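Local coordinates for acetyltransferase (Agrobacterium tumefaciens, PDB 2DXQ), which probably transfers an acetyl group from acetyl-coenzyme A to a substrate that is not established, as a member of the GNAT family, at residues S7-A10 with G14-P17; F54-T57 with V63-A66; A43-L46 with G50-I53; H105-A110 with C136-N141; A56-K61 with E91-R96. One frame throughout, in Å; residues are numbered along the deposited sequence.

Contact 1: residues S7-A10 with G14-P17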
loop_
_atom_site.group_PDB
_atom_site.type_symbol
_atom_site.label_atom_id
_atom_site.label_comp_id
_atom_site.label_asym_id
_atom_site.label_seq_id
_atom_site.Cartn_x
_atom_site.Cartn_y
_atom_site.Cartn_z
ATOM N N SER A 7 14.630 -17.330 -14.550
ATOM C CA SER A 7 14.824 -15.903 -14.641
ATOM C C SER A 7 13.934 -15.133 -13.661
ATOM O O SER A 7 13.076 -15.709 -12.995
ATOM C CB SER A 7 14.602 -15.424 -16.065
ATOM O OG SER A 7 15.024 -14.089 -16.178
ATOM N N LEU A 8 14.170 -13.831 -13.594
ATOM C CA LEU A 8 13.459 -12.925 -12.707
ATOM C C LEU A 8 13.388 -11.613 -13.475
ATOM O O LEU A 8 14.416 -11.110 -13.934
ATOM C CB LEU A 8 14.281 -12.756 -11.434
ATOM C CG LEU A 8 13.913 -11.657 -10.442
ATOM C CD1 LEU A 8 12.713 -12.060 -9.643
ATOM C CD2 LEU A 8 15.105 -11.417 -9.529
ATOM N N ARG A 9 12.186 -11.060 -13.618
ATOM C CA ARG A 9 11.995 -9.820 -14.368
ATOM C C ARG A 9 10.666 -9.179 -14.004
ATOM O O ARG A 9 9.835 -9.804 -13.351
ATOM C CB ARG A 9 12.025 -10.103 -15.866
ATOM C CG ARG A 9 11.080 -11.200 -16.306
ATOM C CD ARG A 9 11.120 -11.383 -17.828
ATOM N NE ARG A 9 10.218 -12.454 -18.254
ATOM C CZ ARG A 9 8.907 -12.309 -18.391
ATOM N NH1 ARG A 9 8.330 -11.141 -18.124
ATOM N NH2 ARG A 9 8.172 -13.335 -18.789
ATOM N N ALA A 10 10.482 -7.935 -14.432
ATOM C CA ALA A 10 9.183 -7.299 -14.376
ATOM C C ALA A 10 8.285 -7.946 -15.414
ATOM O O ALA A 10 8.754 -8.371 -16.488
ATOM C CB ALA A 10 9.296 -5.788 -14.641
ATOM N N GLY A 14 2.777 -9.792 -22.679
ATOM C CA GLY A 14 2.517 -11.220 -22.855
ATOM C C GLY A 14 2.382 -12.057 -21.594
ATOM O O GLY A 14 2.082 -13.251 -21.665
ATOM N N ASP A 15 2.589 -11.441 -20.434
ATOM C CA ASP A 15 2.609 -12.185 -19.172
ATOM C C ASP A 15 1.240 -12.384 -18.543
ATOM O O ASP A 15 1.104 -13.096 -17.556
ATOM C CB ASP A 15 3.552 -11.509 -18.177
ATOM C CG ASP A 15 5.005 -11.649 -18.584
ATOM O OD1 ASP A 15 5.387 -12.751 -19.028
ATOM O OD2 ASP A 15 5.755 -10.667 -18.484
ATOM N N LEU A 16 0.220 -11.755 -19.116
ATOM C CA LEU A 16 -1.089 -11.766 -18.486
ATOM C C LEU A 16 -1.683 -13.154 -18.247
ATOM O O LEU A 16 -2.143 -13.419 -17.128
ATOM C CB LEU A 16 -2.063 -10.806 -19.214
ATOM C CG LEU A 16 -3.428 -10.591 -18.555
ATOM C CD1 LEU A 16 -3.303 -10.231 -17.065
ATOM C CD2 LEU A 16 -4.203 -9.500 -19.333
ATOM N N PRO A 17 -1.699 -14.055 -19.273
ATOM C CA PRO A 17 -2.223 -15.404 -19.008
ATOM C C PRO A 17 -1.542 -16.100 -17.820
ATOM O O PRO A 17 -2.222 -16.663 -16.951
ATOM C CB PRO A 17 -1.941 -16.154 -20.325
ATOM C CG PRO A 17 -1.960 -15.098 -21.354
ATOM C CD PRO A 17 -1.308 -13.900 -20.691
#
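D15 and R9 join the residues at the start of helix 16-26 to the first strand of the GNAT fold, strand 6-10, through a two-pronged salt bridge. With its CG beside the backbone N and anti to the carbonyl carbon (chi1 -70°), D15 holds its carboxylate out toward the strand. R9 comes from the opposite direction on an extended chain and offers the end of its guanidinium. OD1 of D15 takes NH2 of R9 at 2.9 Å, and OD2 of D15 takes NH1 of R9 at 2.6 Å. Both bonds are almost straight and lie in the guanidinium plane. The carboxylate is turned by 21° against that plane, and each oxygen is met on its syn side, somewhat out of its own plane. OD2 has a second donor in the backbone N of G12, which further fixes the rotation of the group. One residue on, L16 packs on T35, A38 and F42 of helix 35-47 and on L74 of the second subunit. P17 also leans on T35. The guanidinium is tied back to its own strand as well: NH1 of R9 reaches O of A10 at 3.2 Å, in a less straight bond of 141°.

Contact 2: residues F54-T57 with V63-A66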
loop_
_atom_site.group_PDB
_atom_site.type_symbol
_atom_site.label_atom_id
_atom_site.label_comp_id
_atom_site.label_asym_id
_atom_site.label_seq_id
_atom_site.Cartn_x
_atom_site.Cartn_y
_atom_site.Cartn_z
ATOM N N PHE A 54 6.540 -8.230 -10.403
ATOM C CA PHE A 54 7.711 -9.048 -10.682
ATOM C C PHE A 54 7.305 -10.504 -10.800
ATOM O O PHE A 54 6.407 -10.935 -10.092
ATOM C CB PHE A 54 8.747 -8.887 -9.580
ATOM C CG PHE A 54 9.395 -7.540 -9.574
ATOM C CD1 PHE A 54 10.278 -7.182 -10.597
ATOM C CD2 PHE A 54 9.099 -6.618 -8.575
ATOM C CE1 PHE A 54 10.884 -5.912 -10.609
ATOM C CE2 PHE A 54 9.689 -5.355 -8.577
ATOM C CZ PHE A 54 10.578 -5.003 -9.585
ATOM N N VAL A 55 7.960 -11.240 -11.703
ATOM C CA VAL A 55 7.761 -12.682 -11.842
ATOM C C VAL A 55 9.097 -13.431 -11.792
ATOM O O VAL A 55 10.101 -12.944 -12.293
ATOM C CB VAL A 55 7.008 -13.075 -13.156
ATOM C CG1 VAL A 55 5.534 -12.688 -13.079
ATOM C CG2 VAL A 55 7.656 -12.433 -14.407
ATOM N N ALA A 56 9.103 -14.603 -11.159
ATOM C CA ALA A 56 10.184 -15.560 -11.350
ATOM C C ALA A 56 9.672 -16.530 -12.389
ATOM O O ALA A 56 8.488 -16.909 -12.367
ATOM C CB ALA A 56 10.505 -16.304 -10.038
ATOM N N THR A 57 10.534 -16.899 -13.329
ATOM C CA THR A 57 10.100 -17.781 -14.401
ATOM C C THR A 57 10.969 -19.020 -14.406
ATOM O O THR A 57 12.138 -18.960 -14.033
ATOM C CB THR A 57 10.165 -17.122 -15.812
ATOM O OG1 THR A 57 11.515 -16.738 -16.082
ATOM C CG2 THR A 57 9.248 -15.892 -15.912
ATOM N N VAL A 63 6.324 -18.678 -12.249
ATOM C CA VAL A 63 6.130 -19.631 -11.155
ATOM C C VAL A 63 6.009 -18.954 -9.789
ATOM O O VAL A 63 5.679 -19.605 -8.803
ATOM C CB VAL A 63 7.248 -20.701 -11.108
ATOM C CG1 VAL A 63 7.127 -21.662 -12.293
ATOM C CG2 VAL A 63 8.635 -20.049 -11.109
ATOM N N ALA A 64 6.327 -17.661 -9.734
ATOM C CA ALA A 64 6.056 -16.849 -8.532
ATOM C C ALA A 64 5.880 -15.412 -8.949
ATOM O O ALA A 64 6.360 -15.003 -10.011
ATOM C CB ALA A 64 7.182 -16.953 -7.503
ATOM N N THR A 65 5.217 -14.639 -8.102
ATOM C CA THR A 65 5.032 -13.219 -8.388
ATOM C C THR A 65 4.892 -12.437 -7.091
ATOM O O THR A 65 4.532 -12.994 -6.047
ATOM C CB THR A 65 3.795 -12.978 -9.309
ATOM O OG1 THR A 65 3.706 -11.586 -9.665
ATOM C CG2 THR A 65 2.521 -13.379 -8.626
ATOM N N ALA A 66 5.243 -11.156 -7.168
ATOM C CA ALA A 66 4.982 -10.180 -6.100
ATOM C C ALA A 66 4.842 -8.832 -6.783
ATOM O O ALA A 66 5.560 -8.548 -7.756
ATOM C CB ALA A 66 6.141 -10.149 -5.122
#
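A classic beta bulge marks this antiparallel hairpin of strands 51-58 and 61-71, neighbouring antiparallel strands of the GNAT sheet: V63 and A64 both face A56. The evidence lies at O of A56, which accepts a firm bond from N of V63 at 2.8 Å and only a weak one from N of A64 at 3.5 Å. Beyond the bulge the pairing is regular. N of A56 bonds to O of A64 at 3.0 Å, and N of F54 bonds to O of A66 at 2.8 Å. O of F54 is gripped twice, by N of A66 at 3.2 Å and by the hydroxyl OG1 of T65 at 2.8 Å, the two donors arriving from opposite faces of the carbonyl plane. T65 manages this because its OG1 stands anti to the backbone N (chi1 -175°), which folds the hydroxyl back against the neighbouring strand. V55, which forms a non-hydrogen-bonded pair with T65, brings CG1 to 4.0 Å from OG1 of T65. On the face bearing A56 and A64, their CB atoms meet at 4.2 Å. Helix 98-112 covers this face, with Y98 on A64 and H105 edge-to-face with F54. The face of V55 and T65 lies under L19 of helix 16-26, while strands 6-10 and 81-88 flank the hairpin.

Contact 3: residues A43-L46 with G50-I53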
loop_
_atom_site.group_PDB
_atom_site.type_symbol
_atom_site.label_atom_id
_atom_site.label_comp_id
_atom_site.label_asym_id
_atom_site.label_seq_id
_atom_site.Cartn_x
_atom_site.Cartn_y
_atom_site.Cartn_z
ATOM N N ALA A 43 -3.321 -3.242 -18.248
ATOM C CA ALA A 43 -2.724 -2.080 -18.913
ATOM C C ALA A 43 -2.576 -0.894 -17.960
ATOM O O ALA A 43 -1.542 -0.213 -17.974
ATOM C CB ALA A 43 -3.539 -1.677 -20.145
ATOM N N ALA A 44 -3.600 -0.659 -17.135
ATOM C CA ALA A 44 -3.562 0.393 -16.114
ATOM C C ALA A 44 -2.446 0.135 -15.106
ATOM O O ALA A 44 -1.800 1.073 -14.640
ATOM C CB ALA A 44 -4.890 0.498 -15.394
HETATM N N MSE A 45 -2.244 -1.139 -14.760
HETATM C CA MSE A 45 -1.174 -1.523 -13.840
HETATM C C MSE A 45 0.200 -1.249 -14.438
HETATM O O MSE A 45 1.090 -0.701 -13.771
HETATM C CB MSE A 45 -1.306 -3.000 -13.451
HETATM C CG MSE A 45 -2.518 -3.270 -12.564
HETATM SE SE MSE A 45 -2.673 -5.121 -12.041
HETATM C CE MSE A 45 -1.396 -5.077 -10.564
ATOM N N LEU A 46 0.357 -1.619 -15.706
ATOM C CA LEU A 46 1.618 -1.423 -16.411
ATOM C C LEU A 46 1.937 0.072 -16.544
ATOM O O LEU A 46 3.108 0.472 -16.518
ATOM C CB LEU A 46 1.570 -2.137 -17.772
ATOM C CG LEU A 46 1.568 -3.679 -17.728
ATOM C CD1 LEU A 46 1.543 -4.236 -19.146
ATOM C CD2 LEU A 46 2.741 -4.286 -16.969
ATOM N N GLY A 50 5.217 3.857 -10.281
ATOM C CA GLY A 50 5.705 3.229 -9.051
ATOM C C GLY A 50 5.205 1.823 -8.768
ATOM O O GLY A 50 5.573 1.229 -7.749
ATOM N N LEU A 51 4.407 1.269 -9.677
ATOM C CA LEU A 51 3.930 -0.114 -9.543
ATOM C C LEU A 51 4.721 -1.018 -10.488
ATOM O O LEU A 51 4.825 -0.723 -11.680
ATOM C CB LEU A 51 2.444 -0.190 -9.901
ATOM C CG LEU A 51 1.684 -1.524 -9.741
ATOM C CD1 LEU A 51 0.182 -1.252 -9.617
ATOM C CD2 LEU A 51 1.951 -2.531 -10.873
ATOM N N THR A 52 5.252 -2.118 -9.959
ATOM C CA THR A 52 5.908 -3.128 -10.782
ATOM C C THR A 52 5.454 -4.502 -10.326
ATOM O O THR A 52 5.494 -4.795 -9.134
ATOM C CB THR A 52 7.449 -3.051 -10.705
ATOM O OG1 THR A 52 7.905 -1.727 -11.023
ATOM C CG2 THR A 52 8.058 -4.044 -11.692
ATOM N N ILE A 53 4.999 -5.326 -11.271
ATOM C CA ILE A 53 4.695 -6.724 -10.977
ATOM C C ILE A 53 5.961 -7.497 -11.358
ATOM O O ILE A 53 6.406 -7.418 -12.504
ATOM C CB ILE A 53 3.518 -7.273 -11.831
ATOM C CG1 ILE A 53 2.227 -6.465 -11.638
ATOM C CG2 ILE A 53 3.283 -8.770 -11.497
ATOM C CD1 ILE A 53 1.129 -6.762 -12.718
#
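The closest approach to a polar atom here is CD2 of L51 at 3.5 Å from the backbone O of M45, a van der Waals contact. CB of L51 follows at 4.1 Å from the same oxygen, and CG slightly farther. A short loop joins helix 35-47 to strand 51-58, the helix-to-strand step that precedes the second strand of the GNAT fold, and M45 in the helix's last turn lies against the start of the strand. L51 and I53, alternate residues of that strand, both direct their side chains to the helix, while T52 between them turns away. The leucine reaches M45 with CG anti to its N (chi1 -176°), and the same CD2 touches CB of M45 at 4.2 Å. It therefore spans the helix backbone and the root of the side chain at once.

M45 is a selenomethionine. Its chain runs straight to the selenium and then bends (chi3 81°), which turns the terminal methyl toward the strand. The side chains of M45 and I53 cross at about a right angle, with the contact concentrated at the terminal CE and CD1. Around the pair, L19 and Y23 of helix 16-26 close on I53, and T65 and T67 of strand 61-71 lie beside it. L74 and P72 of the second subunit pack on M45 and L51 respectively, which carries the apolar cluster into the dimer contact. CE of M45 ends 3.7 Å from CD1 of I53, and its selenium lies 4.2 Å from the same methyl.

Contact 4: residues H105-A110 with C136-N141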
loop_
_atom_site.group_PDB
_atom_site.type_symbol
_atom_site.label_atom_id
_atom_site.label_comp_id
_atom_site.label_asym_id
_atom_site.label_seq_id
_atom_site.Cartn_x
_atom_site.Cartn_y
_atom_site.Cartn_z
ATOM N N HIS A 105 13.654 -9.490 -4.275
ATOM C CA HIS A 105 13.924 -8.581 -5.393
ATOM C C HIS A 105 13.087 -7.312 -5.290
ATOM O O HIS A 105 13.588 -6.201 -5.478
ATOM C CB HIS A 105 13.698 -9.247 -6.748
ATOM C CG HIS A 105 14.082 -8.384 -7.908
ATOM N ND1 HIS A 105 15.393 -8.184 -8.289
ATOM C CD2 HIS A 105 13.323 -7.678 -8.781
ATOM C CE1 HIS A 105 15.424 -7.385 -9.345
ATOM N NE2 HIS A 105 14.181 -7.064 -9.665
ATOM N N ALA A 106 11.816 -7.478 -4.953
ATOM C CA ALA A 106 10.927 -6.341 -4.767
ATOM C C ALA A 106 11.403 -5.429 -3.618
ATOM O O ALA A 106 11.428 -4.196 -3.762
ATOM C CB ALA A 106 9.474 -6.847 -4.557
ATOM N N ILE A 107 11.839 -6.027 -2.508
ATOM C CA ILE A 107 12.421 -5.264 -1.387
ATOM C C ILE A 107 13.637 -4.481 -1.874
ATOM O O ILE A 107 13.758 -3.275 -1.645
ATOM C CB ILE A 107 12.808 -6.183 -0.230
ATOM C CG1 ILE A 107 11.527 -6.707 0.436
ATOM C CG2 ILE A 107 13.664 -5.429 0.816
ATOM C CD1 ILE A 107 11.747 -7.898 1.373
ATOM N N GLU A 108 14.518 -5.179 -2.582
ATOM C CA GLU A 108 15.761 -4.550 -3.021
ATOM C C GLU A 108 15.489 -3.418 -3.992
ATOM O O GLU A 108 16.141 -2.364 -3.928
ATOM C CB GLU A 108 16.704 -5.615 -3.588
ATOM C CG GLU A 108 17.253 -6.482 -2.472
ATOM C CD GLU A 108 17.988 -7.723 -2.948
ATOM O OE1 GLU A 108 18.198 -7.890 -4.174
ATOM O OE2 GLU A 108 18.353 -8.539 -2.072
ATOM N N THR A 109 14.485 -3.611 -4.840
ATOM C CA THR A 109 14.083 -2.590 -5.816
ATOM C C THR A 109 13.540 -1.341 -5.131
ATOM O O THR A 109 13.882 -0.204 -5.512
ATOM C CB THR A 109 13.101 -3.164 -6.844
ATOM O OG1 THR A 109 13.742 -4.238 -7.546
ATOM C CG2 THR A 109 12.624 -2.088 -7.856
ATOM N N ALA A 110 12.734 -1.549 -4.098
ATOM C CA ALA A 110 12.213 -0.445 -3.290
ATOM C C ALA A 110 13.342 0.344 -2.614
ATOM O O ALA A 110 13.381 1.581 -2.668
ATOM C CB ALA A 110 11.256 -1.001 -2.247
ATOM N N CYS A 136 12.478 -13.440 4.272
ATOM C CA CYS A 136 12.704 -12.424 3.235
ATOM C C CYS A 136 13.304 -11.153 3.814
ATOM O O CYS A 136 13.646 -10.225 3.069
ATOM C CB CYS A 136 11.390 -12.084 2.504
ATOM S SG CYS A 136 10.726 -13.437 1.538
ATOM N N GLY A 137 13.414 -11.097 5.139
ATOM C CA GLY A 137 13.965 -9.909 5.802
ATOM C C GLY A 137 12.936 -9.056 6.529
ATOM O O GLY A 137 13.301 -8.107 7.247
ATOM N N PHE A 138 11.652 -9.366 6.346
ATOM C CA PHE A 138 10.591 -8.640 7.079
ATOM C C PHE A 138 10.624 -8.940 8.575
ATOM O O PHE A 138 10.962 -10.057 8.997
ATOM C CB PHE A 138 9.203 -9.018 6.564
ATOM C CG PHE A 138 8.828 -8.388 5.251
ATOM C CD1 PHE A 138 8.504 -7.024 5.177
ATOM C CD2 PHE A 138 8.772 -9.152 4.093
ATOM C CE1 PHE A 138 8.132 -6.427 3.955
ATOM C CE2 PHE A 138 8.386 -8.557 2.859
ATOM C CZ PHE A 138 8.078 -7.214 2.793
ATOM N N VAL A 139 10.246 -7.950 9.378
ATOM C CA VAL A 139 10.042 -8.149 10.800
ATOM C C VAL A 139 8.554 -7.964 11.101
ATOM O O VAL A 139 7.906 -7.063 10.545
ATOM C CB VAL A 139 10.876 -7.138 11.624
ATOM C CG1 VAL A 139 10.718 -7.397 13.107
ATOM C CG2 VAL A 139 12.333 -7.211 11.217
ATOM N N GLN A 140 8.004 -8.828 11.953
ATOM C CA GLN A 140 6.594 -8.707 12.325
ATOM C C GLN A 140 6.485 -7.705 13.489
ATOM O O GLN A 140 6.313 -8.084 14.663
ATOM C CB GLN A 140 6.006 -10.087 12.664
ATOM C CG GLN A 140 4.477 -10.173 12.549
ATOM C CD GLN A 140 3.761 -9.465 13.675
ATOM O OE1 GLN A 140 3.765 -9.939 14.819
ATOM N NE2 GLN A 140 3.157 -8.307 13.375
ATOM N N ASN A 141 6.606 -6.425 13.157
ATOM C CA ASN A 141 6.600 -5.377 14.180
ATOM C C ASN A 141 5.587 -4.282 13.928
ATOM O O ASN A 141 5.701 -3.186 14.484
ATOM C CB ASN A 141 8.000 -4.798 14.382
ATOM C CG ASN A 141 8.564 -4.171 13.130
ATOM O OD1 ASN A 141 7.866 -3.999 12.124
ATOM N ND2 ASN A 141 9.851 -3.823 13.181
#
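I107 and C136 have the nearest CA atoms across the contact, 8.5 Å apart, close enough for a side chain from the helix to reach the other backbone. The first segment is regular helix, with N of A110 bonded to O of A106 at 3.0 Å. The second opens at the end of helix 127-135, where G137 has positive phi and two bonds run back into the last turn: a Schellman motif, after which the chain departs toward strand 139-148. One methyl carries nearly all of the contact. I107 places CG1 beside its backbone N (chi1 -71°) and runs extended from there, so CD1 is pushed outward from helix 98-112. CD1 of I107 lies 3.4 Å from O of C136 and 4.4 Å from CB of the same cysteine. It also meets the ring of F138 obliquely, 3.7 Å from CE2 and 4.0 Å from CZ. In the GNAT fold the contact packs helix 98-112 against the turn between helix 127-135 and the last strand. I84 of strand 81-88 touches both I107 and F138, L120 of strand 117-122 lies against F138, and I147 of the second subunit packs on I107 while V139 pairs antiparallel with a strand of that subunit.

Contact 5: residues A56-K61 with E91-R96; sequences ATENGK and EARRGR. With PO4 (phosphate ion), chain C.
E58 and R93 form a two-pronged salt bridge in which the guanidinium is gripped side-on. NE of R93 donates to OE1 of E58 at 2.8 Å, and NH2 of R93 donates to OE2 of E58 at 2.9 Å, the latter on the syn lone pair. The planes are 12° apart and the carboxylate lies at the guanidinium edge, so the groups are nearly coplanar. R93 reaches this position by a bend at chi2 (-64°), while E58 comes from the opposite direction with its chain extended beyond CG.

OE1 of E58 also bonds to the OH of Y98, at the start of helix 98-112, which gives that oxygen two donors. On the other edge of the guanidinium, NH1 of R93 bonds to O of A92 at 3.2 Å, placed well above the carbonyl plane of A92, so the group is held on two sides.

A type I' turn runs from E58 to K61, closed by N of K61 to O of E58 at 3.0 Å, with N of E58 to O of K61 at 2.8 Å completing the end pair of the hairpin of strands 51-58 and 61-71. The type II turn R93 to R96 opens the glycine-rich segment R94-G99, which fits the R-x-x-G-x-G pyrophosphate-binding signature of GNAT acetyltransferases and runs into the first turn of helix 98-112.

Anion contacts lie on this segment. A phosphate, probably from the crystallisation liquor, accepts a weak bond at O1 from N of G95 (3.2 Å) and further bonds from N of G97, G99 and R100, consistent with the place of the coenzyme A pyrophosphate.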
loop_
_atom_site.group_PDB
_atom_site.type_symbol
_atom_site.label_atom_id
_atom_site.label_comp_id
_atom_site.label_asym_id
_atom_site.label_seq_id
_atom_site.Cartn_x
_atom_site.Cartn_y
_atom_site.Cartn_z
ATOM N N ALA A 56 9.103 -14.603 -11.159
ATOM C CA ALA A 56 10.184 -15.560 -11.350
ATOM C C ALA A 56 9.672 -16.530 -12.389
ATOM O O ALA A 56 8.488 -16.909 -12.367
ATOM C CB ALA A 56 10.505 -16.304 -10.038
ATOM N N THR A 57 10.534 -16.899 -13.329
ATOM C CA THR A 57 10.100 -17.781 -14.401
ATOM C C THR A 57 10.969 -19.020 -14.406
ATOM O O THR A 57 12.138 -18.960 -14.033
ATOM C CB THR A 57 10.165 -17.122 -15.812
ATOM O OG1 THR A 57 11.515 -16.738 -16.082
ATOM C CG2 THR A 57 9.248 -15.892 -15.912
ATOM N N GLU A 58 10.364 -20.137 -14.796
ATOM C CA GLU A 58 11.067 -21.401 -14.947
ATOM C C GLU A 58 10.733 -21.924 -16.351
ATOM O O GLU A 58 9.552 -22.144 -16.657
ATOM C CB GLU A 58 10.564 -22.356 -13.861
ATOM C CG GLU A 58 11.286 -23.713 -13.748
ATOM C CD GLU A 58 10.458 -24.712 -12.986
ATOM O OE1 GLU A 58 10.613 -24.803 -11.748
ATOM O OE2 GLU A 58 9.618 -25.410 -13.613
ATOM N N ASN A 59 11.749 -22.094 -17.205
ATOM C CA ASN A 59 11.515 -22.426 -18.628
ATOM C C ASN A 59 10.514 -21.448 -19.255
ATOM O O ASN A 59 9.655 -21.850 -20.051
ATOM C CB ASN A 59 10.985 -23.856 -18.788
ATOM C CG ASN A 59 11.788 -24.867 -18.014
ATOM O OD1 ASN A 59 11.250 -25.611 -17.188
ATOM N ND2 ASN A 59 13.080 -24.887 -18.259
ATOM N N GLY A 60 10.607 -20.179 -18.853
ATOM C CA GLY A 60 9.714 -19.129 -19.369
ATOM C C GLY A 60 8.348 -19.004 -18.713
ATOM O O GLY A 60 7.657 -18.016 -18.947
ATOM N N LYS A 61 7.950 -19.989 -17.907
ATOM C CA LYS A 61 6.655 -19.943 -17.216
ATOM C C LYS A 61 6.760 -19.178 -15.896
ATOM O O LYS A 61 7.630 -19.494 -15.071
ATOM C CB LYS A 61 6.120 -21.346 -16.929
ATOM C CG LYS A 61 4.688 -21.332 -16.388
ATOM C CD LYS A 61 4.258 -22.680 -15.843
ATOM C CE LYS A 61 2.766 -22.667 -15.565
ATOM N NZ LYS A 61 2.444 -23.465 -14.347
ATOM N N GLU A 91 2.084 -24.697 -4.819
ATOM C CA GLU A 91 2.164 -26.000 -4.088
ATOM C C GLU A 91 3.504 -26.581 -4.527
ATOM O O GLU A 91 4.246 -27.153 -3.704
ATOM C CB GLU A 91 0.983 -26.911 -4.395
ATOM N N ALA A 92 3.822 -26.543 -5.824
ATOM C CA ALA A 92 4.072 -27.729 -6.652
ATOM C C ALA A 92 5.557 -27.316 -6.844
ATOM O O ALA A 92 6.403 -28.070 -7.370
ATOM C CB ALA A 92 3.378 -27.681 -7.974
ATOM N N ARG A 93 5.853 -26.088 -6.387
ATOM C CA ARG A 93 7.230 -25.560 -6.260
ATOM C C ARG A 93 7.603 -25.119 -4.832
ATOM O O ARG A 93 8.526 -24.317 -4.635
ATOM C CB ARG A 93 7.478 -24.416 -7.252
ATOM C CG ARG A 93 7.361 -24.801 -8.723
ATOM C CD ARG A 93 8.442 -25.831 -9.173
ATOM N NE ARG A 93 8.360 -26.071 -10.615
ATOM C CZ ARG A 93 7.505 -26.902 -11.215
ATOM N NH1 ARG A 93 6.643 -27.637 -10.509
ATOM N NH2 ARG A 93 7.511 -27.009 -12.532
ATOM N N ARG A 94 6.914 -25.684 -3.843
ATOM C CA ARG A 94 7.179 -25.429 -2.430
ATOM C C ARG A 94 8.614 -25.761 -2.090
ATOM O O ARG A 94 9.128 -26.841 -2.426
ATOM C CB ARG A 94 6.229 -26.252 -1.539
ATOM C CG ARG A 94 6.411 -26.053 -0.030
ATOM C CD ARG A 94 5.294 -26.728 0.761
ATOM N NE ARG A 94 5.230 -26.222 2.133
ATOM C CZ ARG A 94 4.169 -25.626 2.676
ATOM N NH1 ARG A 94 3.047 -25.473 1.979
ATOM N NH2 ARG A 94 4.224 -25.202 3.931
ATOM N N GLY A 95 9.262 -24.813 -1.437
ATOM C CA GLY A 95 10.612 -25.001 -0.972
ATOM C C GLY A 95 11.656 -24.940 -2.058
ATOM O O GLY A 95 12.755 -25.450 -1.864
ATOM N N ARG A 96 11.327 -24.340 -3.208
ATOM C CA ARG A 96 12.345 -24.148 -4.247
ATOM C C ARG A 96 12.925 -22.740 -4.240
ATOM O O ARG A 96 13.951 -22.480 -4.886
ATOM C CB ARG A 96 11.816 -24.509 -5.642
ATOM C CG ARG A 96 11.240 -25.913 -5.745
ATOM C CD ARG A 96 12.309 -26.984 -5.495
ATOM N NE ARG A 96 11.764 -28.326 -5.716
ATOM C CZ ARG A 96 12.452 -29.458 -5.580
ATOM N NH1 ARG A 96 13.731 -29.429 -5.210
ATOM N NH2 ARG A 96 11.858 -30.623 -5.808
HETATM P P PO4 C . 9.375 -20.346 -1.749
HETATM O O1 PO4 C . 9.985 -21.715 -1.626
HETATM O O2 PO4 C . 8.514 -20.177 -0.480
HETATM O O3 PO4 C . 10.451 -19.295 -1.729
HETATM O O4 PO4 C . 8.471 -20.232 -2.929
#

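Overall arrangement
Contacts 1, 2, 3 and 5 all use the sheet, and strand 51-58 carries part of the last three. Contacts 1 and 2 have centres about 7 Å apart and are joined by O of S7 to N of T57 at 2.8 Å. Contact 5 continues contact 2 toward the hairpin tip, with centres about 8 Å apart. The phosphate of contact 5 lies about 6 Å from the side chain of A56, which contacts 2 and 5 share along with T57. Contact 4 reaches contact 2 through F54 CE1 and H105 CD2, 3.5 Å apart. Contacts 3 and 4, with centres about 19 Å apart, both touch the second subunit, as does L16 of contact 1.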